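Local coordinates for protein aminoglycoside N(6')acetyltransferase (Legionella pneumophila subsp. pneumophila, PDB 3F5B) that probably transfers an acetyl group to the 6' amino group of aminoglycosides, as a GNAT-fold acyltransferase, at residues His54-Asp59 with Trp63-Ile68; Ile74-Leu79 with Leu104-Lys109. One frame throughout, in Å; residues are numbered along the deposited sequence.

Interaction 1: His54-Asp59 with Trp63-Ile68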
ATOM      1  N   HIS A  54     -16.513  -1.715  -0.820  1.00 29.34           N
ATOM      2  CA  HIS A  54     -17.829  -2.272  -1.068  1.00 30.27           C
ATOM      3  C   HIS A  54     -18.014  -2.769  -2.524  1.00 28.64           C
ATOM      4  O   HIS A  54     -18.542  -3.879  -2.745  1.00 27.72           O
ATOM      5  CB  HIS A  54     -18.887  -1.232  -0.729  1.00 31.99           C
ATOM      6  CG  HIS A  54     -20.270  -1.793  -0.673  1.00 35.30           C
ATOM      7  ND1 HIS A  54     -21.035  -2.019  -1.801  1.00 36.37           N
ATOM      8  CD2 HIS A  54     -21.025  -2.186   0.378  1.00 36.00           C
ATOM      9  CE1 HIS A  54     -22.202  -2.520  -1.445  1.00 36.61           C
ATOM     10  NE2 HIS A  54     -22.221  -2.628  -0.128  1.00 37.21           N
ATOM     11  N   GLU A  55     -17.586  -1.963  -3.503  1.00 26.34           N
ATOM     12  CA  GLU A  55     -17.679  -2.357  -4.927  1.00 26.92           C
ATOM     13  C   GLU A  55     -16.869  -3.634  -5.199  1.00 25.23           C
ATOM     14  O   GLU A  55     -17.344  -4.589  -5.829  1.00 23.55           O
ATOM     15  CB  GLU A  55     -17.188  -1.238  -5.845  1.00 28.12           C
ATOM     16  CG  GLU A  55     -18.071   0.010  -5.873  1.00 30.67           C
ATOM     17  CD  GLU A  55     -19.446  -0.269  -6.461  1.00 32.22           C
ATOM     18  OE1 GLU A  55     -19.535  -0.813  -7.586  1.00 32.00           O
ATOM     19  OE2 GLU A  55     -20.434   0.053  -5.778  1.00 32.92           O
ATOM     20  N   PHE A  56     -15.653  -3.634  -4.679  1.00 24.98           N
ATOM     21  CA  PHE A  56     -14.760  -4.783  -4.764  1.00 25.59           C
ATOM     22  C   PHE A  56     -15.369  -6.055  -4.195  1.00 26.47           C
ATOM     23  O   PHE A  56     -15.267  -7.118  -4.817  1.00 24.79           O
ATOM     24  CB  PHE A  56     -13.451  -4.488  -4.042  1.00 25.67           C
ATOM     25  CG  PHE A  56     -12.426  -5.575  -4.213  1.00 26.43           C
ATOM     26  CD1 PHE A  56     -11.673  -5.661  -5.410  1.00 25.86           C
ATOM     27  CD2 PHE A  56     -12.226  -6.516  -3.219  1.00 25.60           C
ATOM     28  CE1 PHE A  56     -10.736  -6.681  -5.602  1.00 26.24           C
ATOM     29  CE2 PHE A  56     -11.283  -7.547  -3.389  1.00 25.87           C
ATOM     30  CZ  PHE A  56     -10.536  -7.636  -4.588  1.00 25.17           C
ATOM     31  N   LEU A  57     -15.995  -5.942  -3.021  1.00 26.77           N
ATOM     32  CA  LEU A  57     -16.534  -7.094  -2.308  1.00 28.76           C
ATOM     33  C   LEU A  57     -17.878  -7.559  -2.870  1.00 30.25           C
ATOM     34  O   LEU A  57     -18.239  -8.741  -2.751  1.00 31.39           O
ATOM     35  CB  LEU A  57     -16.632  -6.810  -0.807  1.00 27.74           C
ATOM     36  CG  LEU A  57     -15.263  -6.796  -0.083  1.00 27.69           C
ATOM     37  CD1 LEU A  57     -15.417  -6.461   1.396  1.00 25.40           C
ATOM     38  CD2 LEU A  57     -14.525  -8.132  -0.252  1.00 26.32           C
ATOM     39  N   ASN A  58     -18.599  -6.656  -3.529  1.00 31.01           N
ATOM     40  CA  ASN A  58     -19.955  -6.976  -3.955  1.00 33.26           C
ATOM     41  C   ASN A  58     -20.129  -7.130  -5.470  1.00 34.19           C
ATOM     42  O   ASN A  58     -21.214  -6.884  -5.989  1.00 34.14           O
ATOM     43  CB  ASN A  58     -20.923  -5.959  -3.347  1.00 34.73           C
ATOM     44  CG  ASN A  58     -20.999  -6.079  -1.837  1.00 36.60           C
ATOM     45  OD1 ASN A  58     -21.721  -6.938  -1.320  1.00 38.10           O
ATOM     46  ND2 ASN A  58     -20.238  -5.244  -1.117  1.00 36.82           N
ATOM     47  N   ASP A  59     -19.064  -7.540  -6.172  1.00 35.70           N
ATOM     48  CA  ASP A  59     -19.096  -7.696  -7.642  1.00 36.92           C
ATOM     49  C   ASP A  59     -19.569  -6.401  -8.315  1.00 37.10           C
ATOM     50  O   ASP A  59     -20.444  -6.417  -9.193  1.00 37.70           O
ATOM     51  CB  ASP A  59     -19.990  -8.905  -8.043  1.00 38.62           C
ATOM     52  CG  ASP A  59     -20.009  -9.166  -9.570  1.00 40.20           C
ATOM     53  OD1 ASP A  59     -18.975  -8.971 -10.265  1.00 42.20           O
ATOM     54  OD2 ASP A  59     -21.071  -9.575 -10.076  1.00 40.21           O
ATOM     55  N   TRP A  63     -12.429   0.457  -8.470  1.00 28.62           N
ATOM     56  CA  TRP A  63     -11.285   1.089  -9.131  1.00 29.72           C
ATOM     57  C   TRP A  63      -9.960   0.404  -8.766  1.00 28.12           C
ATOM     58  O   TRP A  63      -8.997   0.456  -9.532  1.00 28.69           O
ATOM     59  CB  TRP A  63     -11.211   2.581  -8.789  1.00 33.81           C
ATOM     60  CG  TRP A  63     -12.418   3.352  -9.304  1.00 39.69           C
ATOM     61  CD1 TRP A  63     -13.084   3.136 -10.494  1.00 41.23           C
ATOM     62  CD2 TRP A  63     -13.096   4.445  -8.666  1.00 42.35           C
ATOM     63  NE1 TRP A  63     -14.124   4.024 -10.623  1.00 43.06           N
ATOM     64  CE2 TRP A  63     -14.158   4.837  -9.520  1.00 42.90           C
ATOM     65  CE3 TRP A  63     -12.911   5.134  -7.457  1.00 44.25           C
ATOM     66  CZ2 TRP A  63     -15.033   5.880  -9.202  1.00 44.97           C
ATOM     67  CZ3 TRP A  63     -13.780   6.182  -7.146  1.00 45.39           C
ATOM     68  CH2 TRP A  63     -14.831   6.538  -8.013  1.00 45.44           C
ATOM     69  N   ALA A  64      -9.906  -0.219  -7.598  1.00 24.49           N
ATOM     70  CA  ALA A  64      -8.646  -0.776  -7.082  1.00 24.59           C
ATOM     71  C   ALA A  64      -8.824  -2.221  -6.602  1.00 24.46           C
ATOM     72  O   ALA A  64      -9.939  -2.713  -6.554  1.00 24.02           O
ATOM     73  CB  ALA A  64      -8.119   0.127  -5.958  1.00 23.46           C
ATOM     74  N   THR A  65      -7.718  -2.901  -6.312  1.00 25.51           N
ATOM     75  CA  THR A  65      -7.721  -4.226  -5.665  1.00 26.01           C
ATOM     76  C   THR A  65      -7.479  -4.015  -4.173  1.00 26.52           C
ATOM     77  O   THR A  65      -6.715  -3.117  -3.773  1.00 26.43           O
ATOM     78  CB  THR A  65      -6.609  -5.123  -6.245  1.00 26.89           C
ATOM     79  OG1 THR A  65      -6.816  -5.243  -7.650  1.00 28.64           O
ATOM     80  CG2 THR A  65      -6.649  -6.502  -5.679  1.00 27.49           C
ATOM     81  N   HIS A  66      -8.201  -4.772  -3.362  1.00 25.57           N
ATOM     82  CA  HIS A  66      -8.167  -4.591  -1.905  1.00 25.63           C
ATOM     83  C   HIS A  66      -7.599  -5.869  -1.286  1.00 25.74           C
ATOM     84  O   HIS A  66      -8.058  -6.973  -1.623  1.00 26.45           O
ATOM     85  CB  HIS A  66      -9.567  -4.280  -1.391  1.00 25.12           C
ATOM     86  CG  HIS A  66     -10.087  -2.957  -1.882  1.00 25.37           C
ATOM     87  ND1 HIS A  66     -10.125  -1.834  -1.084  1.00 25.01           N
ATOM     88  CD2 HIS A  66     -10.505  -2.564  -3.109  1.00 25.28           C
ATOM     89  CE1 HIS A  66     -10.590  -0.813  -1.793  1.00 25.67           C
ATOM     90  NE2 HIS A  66     -10.824  -1.230  -3.024  1.00 24.86           N
ATOM     91  N   TRP A  67      -6.599  -5.696  -0.427  1.00 25.87           N
ATOM     92  CA  TRP A  67      -5.812  -6.788   0.127  1.00 25.19           C
ATOM     93  C   TRP A  67      -5.771  -6.730   1.648  1.00 26.35           C
ATOM     94  O   TRP A  67      -5.981  -5.660   2.278  1.00 25.33           O
ATOM     95  CB  TRP A  67      -4.338  -6.719  -0.339  1.00 24.82           C
ATOM     96  CG  TRP A  67      -4.100  -6.639  -1.798  1.00 25.82           C
ATOM     97  CD1 TRP A  67      -4.129  -5.512  -2.582  1.00 26.51           C
ATOM     98  CD2 TRP A  67      -3.760  -7.719  -2.657  1.00 25.84           C
ATOM     99  NE1 TRP A  67      -3.795  -5.834  -3.896  1.00 26.20           N
ATOM    100  CE2 TRP A  67      -3.573  -7.183  -3.961  1.00 26.99           C
ATOM    101  CE3 TRP A  67      -3.578  -9.102  -2.456  1.00 25.86           C
ATOM    102  CZ2 TRP A  67      -3.237  -7.986  -5.062  1.00 27.01           C
ATOM    103  CZ3 TRP A  67      -3.215  -9.888  -3.549  1.00 25.89           C
ATOM    104  CH2 TRP A  67      -3.045  -9.330  -4.834  1.00 26.31           C
ATOM    105  N   ILE A  68      -5.451  -7.892   2.227  1.00 25.88           N
ATOM    106  CA  ILE A  68      -5.239  -8.034   3.671  1.00 25.73           C
ATOM    107  C   ILE A  68      -3.906  -8.788   3.867  1.00 26.59           C
ATOM    108  O   ILE A  68      -3.618  -9.743   3.136  1.00 26.84           O
ATOM    109  CB  ILE A  68      -6.486  -8.702   4.378  1.00 25.32           C
ATOM    110  CG1 ILE A  68      -6.337  -8.790   5.916  1.00 27.42           C
ATOM    111  CG2 ILE A  68      -6.852 -10.081   3.793  1.00 26.19           C
ATOM    112  CD1 ILE A  68      -7.737  -8.968   6.597  1.00 27.35           C
TER
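Phe56, in the last turn of helix 43-57, lays its ring against the backbone of strand 65-71 at Thr65 and His66, joining helix to strand across a short connection in the N-terminal half of a GNAT acetyltransferase fold. The ring covers the backbone N of His66, which sits 3.8 Å above the Phe56 ring plane over its centre. This buried N has no hydrogen-bond partner in the model; the aromatic face covers it. On the same residue, CB of His66 makes a CH-pi contact over the ring face, 4.3 Å from the Phe56 ring centroid. The two side chains run past each other in opposite directions: the imidazole reaches back toward the helix until its CD2 lies 3.6 Å from Phe56 CB. Their rings are inclined at 46°, an oblique pairing. Thr65 CG2 adds a contact 4.1 Å from Phe56 CE1, and Ala64 O approaches Phe56 CD1 at 3.6 Å, obliquely to the ring, while Gln19 of strand 15-19 and Pro62 also touch the phenylalanine. Phe56 extends from the helix toward the strand because its CG stands anti to the backbone N (chi1 -174°).

Both imidazole nitrogens of His66 are hydrogen-bonded, ND1 with Tyr78 OH and NE2 with Asp52 OD2, which limits rotation of the ring. The same Asp52 carboxylate accepts from the backbone N of Trp63 and Ala64, linking the helix to the approach to the strand as well. Beyond the interface, Asn58 leaves helical geometry and folds back over the last turn, its OD1 bonded to Lys22 NZ. Its amide nitrogen lies over the His54 ring, and Asn58 ND2 donates to His54 O at 2.7 Å, with an N-H...O angle of 159°.

Interaction 2: Ile74-Leu79 with Leu104-Lys109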
ATOM      1  N   ILE A  74      -2.888 -14.197  12.026  1.00 28.93           N
ATOM      2  CA  ILE A  74      -3.243 -12.866  12.492  1.00 27.81           C
ATOM      3  C   ILE A  74      -3.297 -11.820  11.350  1.00 27.02           C
ATOM      4  O   ILE A  74      -2.266 -11.434  10.828  1.00 27.44           O
ATOM      5  CB  ILE A  74      -2.248 -12.424  13.627  1.00 28.16           C
ATOM      6  CG1 ILE A  74      -2.306 -13.400  14.828  1.00 29.48           C
ATOM      7  CG2 ILE A  74      -2.420 -10.964  14.045  1.00 26.28           C
ATOM      8  CD1 ILE A  74      -3.666 -13.514  15.505  1.00 31.33           C
ATOM      9  N   PRO A  75      -4.506 -11.346  10.981  1.00 26.73           N
ATOM     10  CA  PRO A  75      -4.581 -10.228  10.024  1.00 27.08           C
ATOM     11  C   PRO A  75      -4.164  -8.916  10.697  1.00 26.47           C
ATOM     12  O   PRO A  75      -4.484  -8.698  11.864  1.00 28.76           O
ATOM     13  CB  PRO A  75      -6.066 -10.219   9.619  1.00 26.99           C
ATOM     14  CG  PRO A  75      -6.800 -10.701  10.936  1.00 26.68           C
ATOM     15  CD  PRO A  75      -5.826 -11.719  11.544  1.00 26.96           C
ATOM     16  N   PHE A  76      -3.432  -8.055  10.000  1.00 26.69           N
ATOM     17  CA  PHE A  76      -2.860  -6.884  10.670  1.00 25.21           C
ATOM     18  C   PHE A  76      -2.748  -5.642   9.787  1.00 26.09           C
ATOM     19  O   PHE A  76      -2.487  -4.558  10.312  1.00 25.34           O
ATOM     20  CB  PHE A  76      -1.489  -7.215  11.312  1.00 25.51           C
ATOM     21  CG  PHE A  76      -0.357  -7.367  10.305  1.00 25.90           C
ATOM     22  CD1 PHE A  76       0.404  -6.278   9.931  1.00 26.18           C
ATOM     23  CD2 PHE A  76      -0.076  -8.603   9.730  1.00 26.21           C
ATOM     24  CE1 PHE A  76       1.452  -6.390   8.979  1.00 26.85           C
ATOM     25  CE2 PHE A  76       0.962  -8.748   8.784  1.00 25.56           C
ATOM     26  CZ  PHE A  76       1.714  -7.638   8.393  1.00 26.71           C
ATOM     27  N   ALA A  77      -2.902  -5.786   8.459  1.00 24.91           N
ATOM     28  CA  ALA A  77      -2.800  -4.625   7.574  1.00 24.01           C
ATOM     29  C   ALA A  77      -3.775  -4.712   6.423  1.00 24.78           C
ATOM     30  O   ALA A  77      -4.226  -5.804   6.049  1.00 23.63           O
ATOM     31  CB  ALA A  77      -1.339  -4.478   7.013  1.00 22.83           C
ATOM     32  N   TYR A  78      -4.040  -3.556   5.828  1.00 24.27           N
ATOM     33  CA  TYR A  78      -4.966  -3.424   4.713  1.00 25.33           C
ATOM     34  C   TYR A  78      -4.232  -2.622   3.631  1.00 24.60           C
ATOM     35  O   TYR A  78      -3.631  -1.583   3.918  1.00 24.83           O
ATOM     36  CB  TYR A  78      -6.218  -2.706   5.194  1.00 25.03           C
ATOM     37  CG  TYR A  78      -7.208  -2.183   4.148  1.00 26.73           C
ATOM     38  CD1 TYR A  78      -7.720  -3.012   3.154  1.00 27.33           C
ATOM     39  CD2 TYR A  78      -7.691  -0.861   4.221  1.00 26.16           C
ATOM     40  CE1 TYR A  78      -8.662  -2.519   2.196  1.00 26.19           C
ATOM     41  CE2 TYR A  78      -8.648  -0.368   3.288  1.00 25.55           C
ATOM     42  CZ  TYR A  78      -9.115  -1.203   2.285  1.00 26.87           C
ATOM     43  OH  TYR A  78     -10.032  -0.732   1.367  1.00 26.35           O
ATOM     44  N   LEU A  79      -4.251  -3.156   2.411  1.00 23.63           N
ATOM     45  CA  LEU A  79      -3.517  -2.570   1.289  1.00 25.32           C
ATOM     46  C   LEU A  79      -4.463  -2.454   0.105  1.00 25.99           C
ATOM     47  O   LEU A  79      -5.406  -3.268  -0.074  1.00 25.67           O
ATOM     48  CB  LEU A  79      -2.252  -3.377   0.923  1.00 25.58           C
ATOM     49  CG  LEU A  79      -1.318  -3.866   2.052  1.00 27.47           C
ATOM     50  CD1 LEU A  79      -1.838  -5.194   2.680  1.00 29.04           C
ATOM     51  CD2 LEU A  79       0.124  -4.070   1.565  1.00 27.64           C
ATOM     52  N   LEU A 104      -1.849  -1.920  16.232  1.00 30.18           N
ATOM     53  CA  LEU A 104      -0.768  -1.125  16.826  1.00 31.72           C
ATOM     54  C   LEU A 104       0.500  -1.927  17.116  1.00 30.70           C
ATOM     55  O   LEU A 104       1.595  -1.381  17.077  1.00 31.52           O
ATOM     56  CB  LEU A 104      -1.216  -0.387  18.108  1.00 33.39           C
ATOM     57  CG  LEU A 104      -2.162   0.801  17.898  1.00 34.71           C
ATOM     58  CD1 LEU A 104      -2.650   1.318  19.247  1.00 35.91           C
ATOM     59  CD2 LEU A 104      -1.487   1.908  17.114  1.00 35.62           C
ATOM     60  N   ASP A 105       0.355  -3.224  17.377  1.00 29.41           N
ATOM     61  CA  ASP A 105       1.512  -4.061  17.686  1.00 29.14           C
ATOM     62  C   ASP A 105       2.270  -4.430  16.419  1.00 29.32           C
ATOM     63  O   ASP A 105       3.296  -5.121  16.473  1.00 29.18           O
ATOM     64  CB  ASP A 105       1.111  -5.292  18.545  1.00 30.29           C
ATOM     65  CG  ASP A 105      -0.134  -6.041  18.010  1.00 30.64           C
ATOM     66  OD1 ASP A 105      -0.895  -5.509  17.184  1.00 29.68           O
ATOM     67  OD2 ASP A 105      -0.371  -7.185  18.466  1.00 30.99           O
ATOM     68  N   TYR A 106       1.820  -3.914  15.275  1.00 27.79           N
ATOM     69  CA  TYR A 106       2.507  -4.220  14.016  1.00 28.54           C
ATOM     70  C   TYR A 106       3.161  -3.034  13.335  1.00 28.81           C
ATOM     71  O   TYR A 106       3.597  -3.143  12.196  1.00 29.34           O
ATOM     72  CB  TYR A 106       1.561  -4.960  13.044  1.00 27.22           C
ATOM     73  CG  TYR A 106       1.435  -6.430  13.396  1.00 27.22           C
ATOM     74  CD1 TYR A 106       0.586  -6.856  14.413  1.00 25.84           C
ATOM     75  CD2 TYR A 106       2.209  -7.390  12.727  1.00 26.70           C
ATOM     76  CE1 TYR A 106       0.488  -8.222  14.752  1.00 26.82           C
ATOM     77  CE2 TYR A 106       2.140  -8.745  13.065  1.00 26.84           C
ATOM     78  CZ  TYR A 106       1.273  -9.150  14.063  1.00 26.44           C
ATOM     79  OH  TYR A 106       1.199 -10.480  14.349  1.00 24.75           O
ATOM     80  N   ILE A 107       3.252  -1.910  14.040  1.00 29.31           N
ATOM     81  CA  ILE A 107       3.598  -0.616  13.429  1.00 31.29           C
ATOM     82  C   ILE A 107       5.111  -0.316  13.293  1.00 31.15           C
ATOM     83  O   ILE A 107       5.514   0.727  12.731  1.00 31.52           O
ATOM     84  CB  ILE A 107       2.880   0.500  14.231  1.00 34.16           C
ATOM     85  CG1 ILE A 107       1.983   1.315  13.324  1.00 35.56           C
ATOM     86  CG2 ILE A 107       3.809   1.261  15.201  1.00 32.46           C
ATOM     87  CD1 ILE A 107       0.587   0.847  13.409  1.00 36.67           C
ATOM     88  N   GLY A 108       5.930  -1.253  13.764  1.00 28.96           N
ATOM     89  CA  GLY A 108       7.379  -1.097  13.768  1.00 29.11           C
ATOM     90  C   GLY A 108       7.864  -0.707  12.388  1.00 29.35           C
ATOM     91  O   GLY A 108       7.376  -1.219  11.396  1.00 26.95           O
ATOM     92  N   LYS A 109       8.845   0.189  12.325  1.00 28.05           N
ATOM     93  CA  LYS A 109       9.332   0.650  11.032  1.00 28.82           C
ATOM     94  C   LYS A 109       9.977  -0.506  10.273  1.00 28.89           C
ATOM     95  O   LYS A 109       9.712  -0.694   9.089  1.00 28.90           O
ATOM     96  CB  LYS A 109      10.317   1.810  11.209  1.00 29.36           C
ATOM     97  CG  LYS A 109       9.673   3.071  11.781  1.00 31.10           C
ATOM     98  CD  LYS A 109      10.711   4.187  11.890  1.00 33.22           C
ATOM     99  CE  LYS A 109      11.109   4.508  13.301  1.00 33.62           C
ATOM    100  NZ  LYS A 109      11.446   3.302  14.095  1.00 36.64           N
TER
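Tyr106 carries the whole contact with strand 74-84 from the loop that leads into helix 109-123, its ring lying over Phe76 and its hydroxyl beside Ile74. Ahead of it, the 3-10 turn at Leu104-Asp105 brings the chain to the tyrosine; Asp105 forms a salt bridge with Arg103 through OD2. At Tyr106 the ring forms an offset stack with Phe76, centroids 4.4 Å apart and planes 19° from parallel. The overlap is partial: Tyr106 CD2 stands 3.4 Å above the Phe76 ring plane, displaced toward that ring's rim. Phe76 CB contributes a CH-pi contact on the Tyr106 face, 3.8 Å from the ring centroid. The phenylalanine thus meets the tyrosine with both its ring and its methylene, and Tyr106 CB also approaches Phe76 CD1 at 3.6 Å. Phe76 CG lies between its backbone N and carbonyl carbon (chi1 74°), which swings the ring across to the CD2 side of Tyr106. Farther out, Ile74 crosses the phenol at about a right angle, with CG2 3.7 Å from Tyr106 OH. That hydroxyl is hydrogen-bonded to Asp71 OD2, tying the polar end of the ring to the end of strand 65-71, just before the turn into strand 74-84. Met115 of helix 109-123 also packs on Phe76, and Ile101 on Tyr106.

After Tyr106 the chain turns away from the strand. Ile107 O accepts a hydrogen bond from Arg140 NH1, and Gly108 takes the N-cap position of helix 109-123, with its O bonded to Ser112 OG. In the GNAT fold, this loop between the central strand 94-101 and the helix after it corresponds to the region where relatives bind the acetyl-CoA pyrophosphate, a role that is only inferred here.

After strand 15-19 and two short helices, helix 43-57 leads into interaction 1, which closes the short connection from its end to strand 65-71. The chain then turns into the neighbouring antiparallel strand 74-84, where interaction 2 begins; it closes a longer loop through strand 94-101 to the entry of helix 109-123. The two contacts follow in series, neither nested nor crossed, with centres about 20 Å apart. They are joined through the paired strands, where Trp67 N bonds to Leu79 O at 2.7 Å. Together they tie the C-terminal turn of one helix and the loop leading into another to adjacent strands of a single mixed sheet.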